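Local coordinates for protein cellulase CEL9M (Clostridium cellulolyticum, PDB 1IA6) that probably hydrolyses internal beta-1,4-glucosidic linkages in cellulose and related beta-glucans, at residues 72-77 with 415-420; 113-118 with 153-158; 160-165 with 178-183. All blocks are in the same frame, centred on the assembly; numbering follows the deposited sequence.

Interaction 1: 72-77 with 415-420; sequences AILGWS and YNAGLV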
loop_
_atom_site.group_PDB
_atom_site.type_symbol
_atom_site.label_atom_id
_atom_site.label_comp_id
_atom_site.label_asym_id
_atom_site.label_seq_id
_atom_site.Cartn_x
_atom_site.Cartn_y
_atom_site.Cartn_z
ATOM N N ALA A 72 -5.515 -2.130 2.069
ATOM C CA ALA A 72 -6.470 -2.563 1.055
ATOM C C ALA A 72 -5.806 -3.291 -0.104
ATOM O O ALA A 72 -6.326 -4.297 -0.587
ATOM C CB ALA A 72 -7.265 -1.363 0.528
ATOM N N ILE A 73 -4.664 -2.785 -0.559
ATOM C CA ILE A 73 -3.962 -3.408 -1.680
ATOM C C ILE A 73 -3.366 -4.755 -1.289
ATOM O O ILE A 73 -3.353 -5.689 -2.094
ATOM C CB ILE A 73 -2.848 -2.484 -2.229
ATOM C CG1 ILE A 73 -3.466 -1.180 -2.735
ATOM C CG2 ILE A 73 -2.057 -3.195 -3.328
ATOM C CD1 ILE A 73 -4.697 -1.354 -3.603
ATOM N N LEU A 74 -2.865 -4.859 -0.064
ATOM C CA LEU A 74 -2.316 -6.128 0.406
ATOM C C LEU A 74 -3.457 -7.139 0.502
ATOM O O LEU A 74 -3.303 -8.298 0.123
ATOM C CB LEU A 74 -1.662 -5.962 1.779
ATOM C CG LEU A 74 -0.310 -5.249 1.812
ATOM C CD1 LEU A 74 0.074 -4.967 3.259
ATOM C CD2 LEU A 74 0.751 -6.118 1.126
ATOM N N GLY A 75 -4.602 -6.691 1.007
ATOM C CA GLY A 75 -5.753 -7.573 1.122
ATOM C C GLY A 75 -6.237 -8.025 -0.246
ATOM O O GLY A 75 -6.658 -9.166 -0.419
ATOM N N TRP A 76 -6.179 -7.125 -1.225
ATOM C CA TRP A 76 -6.610 -7.445 -2.579
ATOM C C TRP A 76 -5.684 -8.503 -3.180
ATOM O O TRP A 76 -6.140 -9.415 -3.873
ATOM C CB TRP A 76 -6.606 -6.174 -3.445
ATOM C CG TRP A 76 -7.278 -6.319 -4.784
ATOM C CD1 TRP A 76 -8.235 -7.229 -5.127
ATOM C CD2 TRP A 76 -7.087 -5.486 -5.936
ATOM N NE1 TRP A 76 -8.653 -7.017 -6.418
ATOM C CE2 TRP A 76 -7.966 -5.953 -6.939
ATOM C CE3 TRP A 76 -6.261 -4.388 -6.216
ATOM C CZ2 TRP A 76 -8.043 -5.362 -8.205
ATOM C CZ3 TRP A 76 -6.337 -3.799 -7.479
ATOM C CH2 TRP A 76 -7.223 -4.289 -8.455
ATOM N N SER A 77 -4.392 -8.377 -2.895
ATOM C CA SER A 77 -3.395 -9.316 -3.397
ATOM C C SER A 77 -3.693 -10.736 -2.920
ATOM O O SER A 77 -3.653 -11.688 -3.702
ATOM C CB SER A 77 -1.996 -8.904 -2.922
ATOM O OG SER A 77 -1.683 -7.578 -3.320
ATOM N N TYR A 415 4.683 1.779 -1.301
ATOM C CA TYR A 415 5.594 1.282 -2.332
ATOM C C TYR A 415 5.506 -0.242 -2.356
ATOM O O TYR A 415 5.286 -0.855 -3.403
ATOM C CB TYR A 415 7.041 1.664 -2.010
ATOM C CG TYR A 415 7.446 3.094 -2.299
ATOM C CD1 TYR A 415 6.506 4.120 -2.367
ATOM C CD2 TYR A 415 8.793 3.422 -2.460
ATOM C CE1 TYR A 415 6.899 5.441 -2.588
ATOM C CE2 TYR A 415 9.199 4.736 -2.679
ATOM C CZ TYR A 415 8.248 5.739 -2.741
ATOM O OH TYR A 415 8.653 7.035 -2.946
ATOM N N ASN A 416 5.686 -0.851 -1.186
ATOM C CA ASN A 416 5.651 -2.303 -1.080
ATOM C C ASN A 416 4.293 -2.960 -1.257
ATOM O O ASN A 416 4.222 -4.123 -1.650
ATOM C CB ASN A 416 6.261 -2.752 0.249
ATOM C CG ASN A 416 7.752 -3.003 0.138
ATOM O OD1 ASN A 416 8.526 -2.086 -0.131
ATOM N ND2 ASN A 416 8.160 -4.255 0.326
ATOM N N ALA A 417 3.216 -2.234 -0.977
ATOM C CA ALA A 417 1.884 -2.816 -1.119
ATOM C C ALA A 417 1.674 -3.358 -2.534
ATOM O O ALA A 417 1.266 -4.506 -2.715
ATOM C CB ALA A 417 0.818 -1.776 -0.790
ATOM N N GLY A 418 1.969 -2.526 -3.530
ATOM C CA GLY A 418 1.810 -2.927 -4.916
ATOM C C GLY A 418 2.805 -3.989 -5.350
ATOM O O GLY A 418 2.506 -4.792 -6.236
ATOM N N LEU A 419 3.984 -3.993 -4.735
ATOM C CA LEU A 419 5.015 -4.972 -5.068
ATOM C C LEU A 419 4.557 -6.364 -4.666
ATOM O O LEU A 419 4.701 -7.318 -5.430
ATOM C CB LEU A 419 6.331 -4.645 -4.353
ATOM C CG LEU A 419 7.470 -5.652 -4.570
ATOM C CD1 LEU A 419 7.856 -5.689 -6.049
ATOM C CD2 LEU A 419 8.665 -5.275 -3.724
ATOM N N VAL A 420 4.013 -6.485 -3.460
ATOM C CA VAL A 420 3.534 -7.781 -2.998
ATOM C C VAL A 420 2.512 -8.329 -3.992
ATOM O O VAL A 420 2.577 -9.494 -4.383
ATOM C CB VAL A 420 2.873 -7.681 -1.608
ATOM C CG1 VAL A 420 2.282 -9.029 -1.216
ATOM C CG2 VAL A 420 3.897 -7.241 -0.577
#
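Ile73 and Leu74 turn their branches in different ways to meet the helix at 415-420. The first torsion of Ile73, chi1 -61°, lays CG1 beside the backbone N and sets CG2 anti to that nitrogen, beside the carbonyl carbon, where it rests against the backbone of the partner, 3.6 Å from Ala417 O. CG1 and CD1 lead off elsewhere, so the beta branch does the touching while CB itself stands 4.0 Å from Ala417 CB. Leu74 starts out flanking the partner, but chi2 171° extends CD1 and leaves CD2 as the branch that comes to Val420, 3.7 Å from its CG2, the two side chains crossing nearly at right angles. Both valine methyls and CB pack against this one leucine methyl.

The contact illustrates two helices running side by side: the segments are almost parallel, at 8°, with axes 8.4 Å apart, and the closest CA approach, 5.6 Å from Leu74 CA to Ala417 CA, is consistent with a small residue there. The side chains that meet are apolar, and Ile73 CG2 also rests on partner backbone atoms, Gly418 N among them. Ser77 is modelled in two conformers; in one of them OG would donate to Ile73 O, a bond that holds only for that copy, while Ser77 N binds the same oxygen along the helix.

Near-parallel neighbours of this kind suit the inner ring of the (alpha/alpha)6 barrel of family 9. Helix 91-107 closes over Leu74 and Val420, helix 6-15 also packs on Val420, and Met315 of helix 306-323 reaches Ile73 and Ser77.

Interaction 2: 113-118 with 153-158; sequences TTFYYQ and DILSET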
loop_
_atom_site.group_PDB
_atom_site.type_symbol
_atom_site.label_atom_id
_atom_site.label_comp_id
_atom_site.label_asym_id
_atom_site.label_seq_id
_atom_site.Cartn_x
_atom_site.Cartn_y
_atom_site.Cartn_z
ATOM N N THR A 113 -19.575 6.723 14.771
ATOM C CA THR A 113 -19.357 7.907 13.947
ATOM C C THR A 113 -18.012 8.609 14.122
ATOM O O THR A 113 -17.869 9.776 13.754
ATOM C CB THR A 113 -20.476 8.948 14.172
ATOM O OG1 THR A 113 -20.512 9.318 15.554
ATOM C CG2 THR A 113 -21.829 8.375 13.764
ATOM N N THR A 114 -17.022 7.908 14.663
ATOM C CA THR A 114 -15.712 8.521 14.863
ATOM C C THR A 114 -14.583 7.632 14.373
ATOM O O THR A 114 -14.616 6.416 14.554
ATOM C CB THR A 114 -15.462 8.822 16.350
ATOM O OG1 THR A 114 -16.558 9.579 16.875
ATOM C CG2 THR A 114 -14.168 9.615 16.520
ATOM N N PHE A 115 -13.587 8.242 13.737
ATOM C CA PHE A 115 -12.435 7.495 13.252
ATOM C C PHE A 115 -11.188 8.361 13.269
ATOM O O PHE A 115 -11.098 9.342 12.528
ATOM C CB PHE A 115 -12.658 6.994 11.825
ATOM C CG PHE A 115 -11.548 6.115 11.325
ATOM C CD1 PHE A 115 -11.339 4.857 11.882
ATOM C CD2 PHE A 115 -10.693 6.552 10.319
ATOM C CE1 PHE A 115 -10.288 4.046 11.448
ATOM C CE2 PHE A 115 -9.638 5.748 9.876
ATOM C CZ PHE A 115 -9.436 4.495 10.441
ATOM N N TYR A 116 -10.235 7.996 14.125
ATOM C CA TYR A 116 -8.966 8.712 14.231
ATOM C C TYR A 116 -8.094 8.185 13.107
ATOM O O TYR A 116 -8.005 6.968 12.918
ATOM C CB TYR A 116 -8.319 8.421 15.583
ATOM C CG TYR A 116 -9.025 9.107 16.726
ATOM C CD1 TYR A 116 -8.774 10.447 17.014
ATOM C CD2 TYR A 116 -9.975 8.431 17.491
ATOM C CE1 TYR A 116 -9.452 11.104 18.038
ATOM C CE2 TYR A 116 -10.661 9.081 18.519
ATOM C CZ TYR A 116 -10.392 10.417 18.784
ATOM O OH TYR A 116 -11.061 11.072 19.792
ATOM N N TYR A 117 -7.446 9.078 12.358
ATOM C CA TYR A 117 -6.636 8.603 11.241
ATOM C C TYR A 117 -5.210 9.116 11.092
ATOM O O TYR A 117 -4.544 8.808 10.105
ATOM C CB TYR A 117 -7.409 8.784 9.930
ATOM C CG TYR A 117 -7.746 10.206 9.542
ATOM C CD1 TYR A 117 -6.785 11.045 8.982
ATOM C CD2 TYR A 117 -9.051 10.693 9.671
ATOM C CE1 TYR A 117 -7.115 12.332 8.546
ATOM C CE2 TYR A 117 -9.392 11.971 9.243
ATOM C CZ TYR A 117 -8.421 12.785 8.678
ATOM O OH TYR A 117 -8.763 14.037 8.227
ATOM N N GLN A 118 -4.730 9.902 12.048
ATOM C CA GLN A 118 -3.343 10.338 11.988
ATOM C C GLN A 118 -2.776 10.516 13.376
ATOM O O GLN A 118 -3.331 11.240 14.203
ATOM C CB GLN A 118 -3.139 11.639 11.196
ATOM C CG GLN A 118 -1.626 11.929 11.041
ATOM C CD GLN A 118 -1.285 13.108 10.147
ATOM O OE1 GLN A 118 -1.864 13.286 9.076
ATOM N NE2 GLN A 118 -0.314 13.911 10.578
ATOM N N ASP A 153 -12.151 9.697 1.440
ATOM C CA ASP A 153 -11.160 8.841 0.803
ATOM C C ASP A 153 -10.488 7.917 1.818
ATOM O O ASP A 153 -10.353 6.715 1.577
ATOM C CB ASP A 153 -10.123 9.685 0.038
ATOM C CG ASP A 153 -9.482 10.775 0.894
ATOM O OD1 ASP A 153 -10.048 11.149 1.941
ATOM O OD2 ASP A 153 -8.407 11.274 0.501
ATOM N N ILE A 154 -10.084 8.474 2.953
ATOM C CA ILE A 154 -9.438 7.691 3.998
ATOM C C ILE A 154 -10.401 6.650 4.566
ATOM O O ILE A 154 -10.051 5.480 4.714
ATOM C CB ILE A 154 -8.933 8.612 5.130
ATOM C CG1 ILE A 154 -7.841 9.533 4.576
ATOM C CG2 ILE A 154 -8.403 7.783 6.305
ATOM C CD1 ILE A 154 -7.224 10.461 5.608
ATOM N N LEU A 155 -11.622 7.082 4.867
ATOM C CA LEU A 155 -12.632 6.190 5.418
ATOM C C LEU A 155 -12.948 5.045 4.464
ATOM O O LEU A 155 -13.138 3.909 4.897
ATOM C CB LEU A 155 -13.913 6.977 5.728
ATOM C CG LEU A 155 -13.823 7.932 6.919
ATOM C CD1 LEU A 155 -15.056 8.831 6.975
ATOM C CD2 LEU A 155 -13.690 7.120 8.199
ATOM N N SER A 156 -12.989 5.344 3.169
ATOM C CA SER A 156 -13.299 4.333 2.169
ATOM C C SER A 156 -12.182 3.318 1.987
ATOM O O SER A 156 -12.449 2.127 1.856
ATOM C CB SER A 156 -13.632 4.990 0.825
ATOM O OG SER A 156 -14.840 5.726 0.920
ATOM N N GLU A 157 -10.933 3.772 1.974
ATOM C CA GLU A 157 -9.836 2.826 1.819
ATOM C C GLU A 157 -9.766 1.917 3.042
ATOM O O GLU A 157 -9.482 0.725 2.924
ATOM C CB GLU A 157 -8.503 3.553 1.621
ATOM C CG GLU A 157 -8.338 4.176 0.233
ATOM C CD GLU A 157 -8.611 3.193 -0.895
ATOM O OE1 GLU A 157 -8.210 2.019 -0.781
ATOM O OE2 GLU A 157 -9.218 3.599 -1.907
ATOM N N THR A 158 -10.036 2.479 4.216
ATOM C CA THR A 158 -10.009 1.705 5.452
ATOM C C THR A 158 -11.159 0.703 5.418
ATOM O O THR A 158 -11.003 -0.450 5.812
ATOM C CB THR A 158 -10.137 2.628 6.683
ATOM O OG1 THR A 158 -9.101 3.617 6.631
ATOM C CG2 THR A 158 -9.990 1.833 7.972
#
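Phe115 and Tyr117 anchor a strand across helix 152-169, one of the helices of the family 9 (alpha/alpha)6 barrel. Strand 115-119 is the middle one of a small three-stranded antiparallel sheet, and it passes the helix at 102° with the axes 10.3 Å apart. At that separation the backbones stay well apart, and the gap is bridged by side chains from alternate strand positions, a clear case of a sheet packing on a helix through one of its faces.

Phe115 comes first. Its CB faces the helix, CG lies anti to the backbone N (chi1 -175°), and the ring is gripped at several places. Leu155 CD2 slides past the ring root, 3.7 Å from CD2 of Phe115, while Thr158 CG2 meets the far end obliquely, 3.7 Å from CZ. Ile154 CG2 comes to the ring edge, near its plane. The side chain of Ile154 is about 9 Å from the bound calcium.

Tyr117 comes to the helix next. Here CG sits between the backbone N and the carbonyl carbon (chi1 63°), which brings the ring broadside to Ile154, whose side chain crosses it at about a right angle. The phenol OH has its partner elsewhere, in Asn199 N, so the ring is pinned at its tip as well as packed along its face. The closest fit is a CH-pi contact, Ile154 CD1 standing 3.8 Å from the centroid of the Tyr117 ring and 3.5 Å from its CD1 atom.

Interaction 3: 160-165 with 178-183; sequences AALTLM and TKCLNA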
loop_
_atom_site.group_PDB
_atom_site.type_symbol
_atom_site.label_atom_id
_atom_site.label_comp_id
_atom_site.label_asym_id
_atom_site.label_seq_id
_atom_site.Cartn_x
_atom_site.Cartn_y
_atom_site.Cartn_z
ATOM N N ALA A 160 -12.527 -0.619 2.753
ATOM C CA ALA A 160 -12.171 -1.668 1.802
ATOM C C ALA A 160 -11.193 -2.652 2.427
ATOM O O ALA A 160 -11.314 -3.857 2.235
ATOM C CB ALA A 160 -11.566 -1.055 0.535
ATOM N N ALA A 161 -10.223 -2.136 3.172
ATOM C CA ALA A 161 -9.239 -2.995 3.822
ATOM C C ALA A 161 -9.925 -3.927 4.818
ATOM O O ALA A 161 -9.555 -5.095 4.941
ATOM C CB ALA A 161 -8.192 -2.142 4.543
ATOM N N LEU A 162 -10.921 -3.401 5.530
ATOM C CA LEU A 162 -11.653 -4.183 6.524
ATOM C C LEU A 162 -12.576 -5.215 5.878
ATOM O O LEU A 162 -12.724 -6.326 6.390
ATOM C CB LEU A 162 -12.456 -3.253 7.439
ATOM C CG LEU A 162 -11.614 -2.447 8.436
ATOM C CD1 LEU A 162 -12.471 -1.370 9.089
ATOM C CD2 LEU A 162 -11.021 -3.388 9.484
ATOM N N THR A 163 -13.193 -4.852 4.759
ATOM C CA THR A 163 -14.073 -5.785 4.058
ATOM C C THR A 163 -13.230 -6.913 3.477
ATOM O O THR A 163 -13.622 -8.078 3.507
ATOM C CB THR A 163 -14.831 -5.094 2.915
ATOM O OG1 THR A 163 -15.634 -4.039 3.453
ATOM C CG2 THR A 163 -15.740 -6.097 2.187
ATOM N N LEU A 164 -12.065 -6.567 2.942
ATOM C CA LEU A 164 -11.189 -7.589 2.382
ATOM C C LEU A 164 -10.715 -8.521 3.491
ATOM O O LEU A 164 -10.539 -9.718 3.266
ATOM C CB LEU A 164 -10.007 -6.940 1.657
ATOM C CG LEU A 164 -10.368 -6.546 0.222
ATOM C CD1 LEU A 164 -9.405 -5.493 -0.323
ATOM C CD2 LEU A 164 -10.362 -7.798 -0.638
ATOM N N MET A 165 -10.524 -7.989 4.695
ATOM C CA MET A 165 -10.097 -8.840 5.800
ATOM C C MET A 165 -11.233 -9.816 6.124
ATOM O O MET A 165 -10.993 -10.992 6.402
ATOM C CB MET A 165 -9.741 -8.010 7.039
ATOM C CG MET A 165 -9.100 -8.841 8.146
ATOM S SD MET A 165 -7.618 -9.706 7.557
ATOM C CE MET A 165 -6.784 -10.071 9.096
ATOM N N THR A 178 -16.346 -10.809 11.083
ATOM C CA THR A 178 -17.601 -10.074 11.103
ATOM C C THR A 178 -17.426 -8.722 11.783
ATOM O O THR A 178 -18.070 -7.748 11.406
ATOM C CB THR A 178 -18.703 -10.893 11.803
ATOM O OG1 THR A 178 -18.976 -12.064 11.021
ATOM C CG2 THR A 178 -19.979 -10.073 11.949
ATOM N N LYS A 179 -16.553 -8.664 12.783
ATOM C CA LYS A 179 -16.282 -7.406 13.466
ATOM C C LYS A 179 -15.699 -6.440 12.434
ATOM O O LYS A 179 -16.014 -5.252 12.427
ATOM C CB LYS A 179 -15.290 -7.625 14.611
ATOM C CG LYS A 179 -14.939 -6.358 15.366
ATOM C CD LYS A 179 -14.063 -6.642 16.584
ATOM C CE LYS A 179 -14.863 -7.223 17.742
ATOM N NZ LYS A 179 -15.458 -8.545 17.429
ATOM N N CYS A 180 -14.852 -6.963 11.553
ATOM C CA CYS A 180 -14.249 -6.143 10.505
ATOM C C CYS A 180 -15.299 -5.643 9.520
ATOM O O CYS A 180 -15.287 -4.473 9.143
ATOM C CB CYS A 180 -13.180 -6.934 9.752
ATOM S SG CYS A 180 -11.652 -7.154 10.689
ATOM N N LEU A 181 -16.205 -6.526 9.102
ATOM C CA LEU A 181 -17.251 -6.139 8.158
ATOM C C LEU A 181 -18.192 -5.094 8.763
ATOM O O LEU A 181 -18.582 -4.140 8.087
ATOM C CB LEU A 181 -18.062 -7.363 7.710
ATOM C CG LEU A 181 -19.131 -7.103 6.638
ATOM C CD1 LEU A 181 -18.466 -6.601 5.360
ATOM C CD2 LEU A 181 -19.907 -8.386 6.357
ATOM N N ASN A 182 -18.569 -5.269 10.028
ATOM C CA ASN A 182 -19.456 -4.297 10.660
ATOM C C ASN A 182 -18.785 -2.925 10.705
ATOM O O ASN A 182 -19.430 -1.907 10.455
ATOM C CB ASN A 182 -19.843 -4.738 12.075
ATOM C CG ASN A 182 -20.816 -5.905 12.073
ATOM O OD1 ASN A 182 -21.570 -6.091 11.120
ATOM N ND2 ASN A 182 -20.817 -6.684 13.152
ATOM N N ALA A 183 -17.494 -2.895 11.019
ATOM C CA ALA A 183 -16.769 -1.626 11.064
ATOM C C ALA A 183 -16.682 -1.047 9.656
ATOM O O ALA A 183 -16.834 0.158 9.461
ATOM C CB ALA A 183 -15.366 -1.830 11.631
#
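Leu162 and Cys180 meet at the heart of an antiparallel helical hairpin, in which helix 152-169 turns back through a short connection into helix 174-193. Such hairpins build up the (alpha/alpha)6 barrel of this family. The two segments lie at 151° to each other, with axes only 7.7 Å apart.

Leu162 can be followed atom by atom. CB presses on the backbone of the partner helix, 3.5 Å from Cys180 O. Beyond it, CG lies beside the backbone N (chi1 -72°), which sends the two methyls to different partners: CD1 runs along to the CB of Ala183 at 3.9 Å, and CD2 drops onto the SG of Cys180 at 4.0 Å. The exchange is mutual, for Cys180 CB in turn packs on Leu162 O at 3.4 Å. Each side chain thus leans on the other's carbonyl, and the closest backbone approach is at Leu162 and Cys180, consistent with the small cysteine there.

Met165, one turn on, also touches Cys180 SG with its CG, at 4.0 Å, from a direction roughly at right angles to Leu162 CD2; its chain then bends at chi2 and carries the sulphur away toward helix 91-107. On the opposite flank Leu181 reaches in, and Thr163, whose OG1 hydrogen-bonds to Ser159 O in its own helix, presents a methyl: Thr163 CG2 lies 4.2 Å from Leu181 CD1.

All three contacts are buried and joined by apolar groups, but at different depths. Interaction 1 sits about 5 Å from the centre of the chain, whereas the centres of interactions 2 and 3 lie about 15 and 17 Å out, the last with Lys179 and Asn182 facing outward on its second helix. Interactions 2 and 3 use successive lengths of helix 152-169, one beneath the sheet and one within a hairpin. That helix also touches interaction 1, where Leu164 and Ala161 pack on the backbone around Ala72. Aromatic rings carry the sheet contact, while the helix-helix contacts place alanine, glycine or cysteine where the backbones come close.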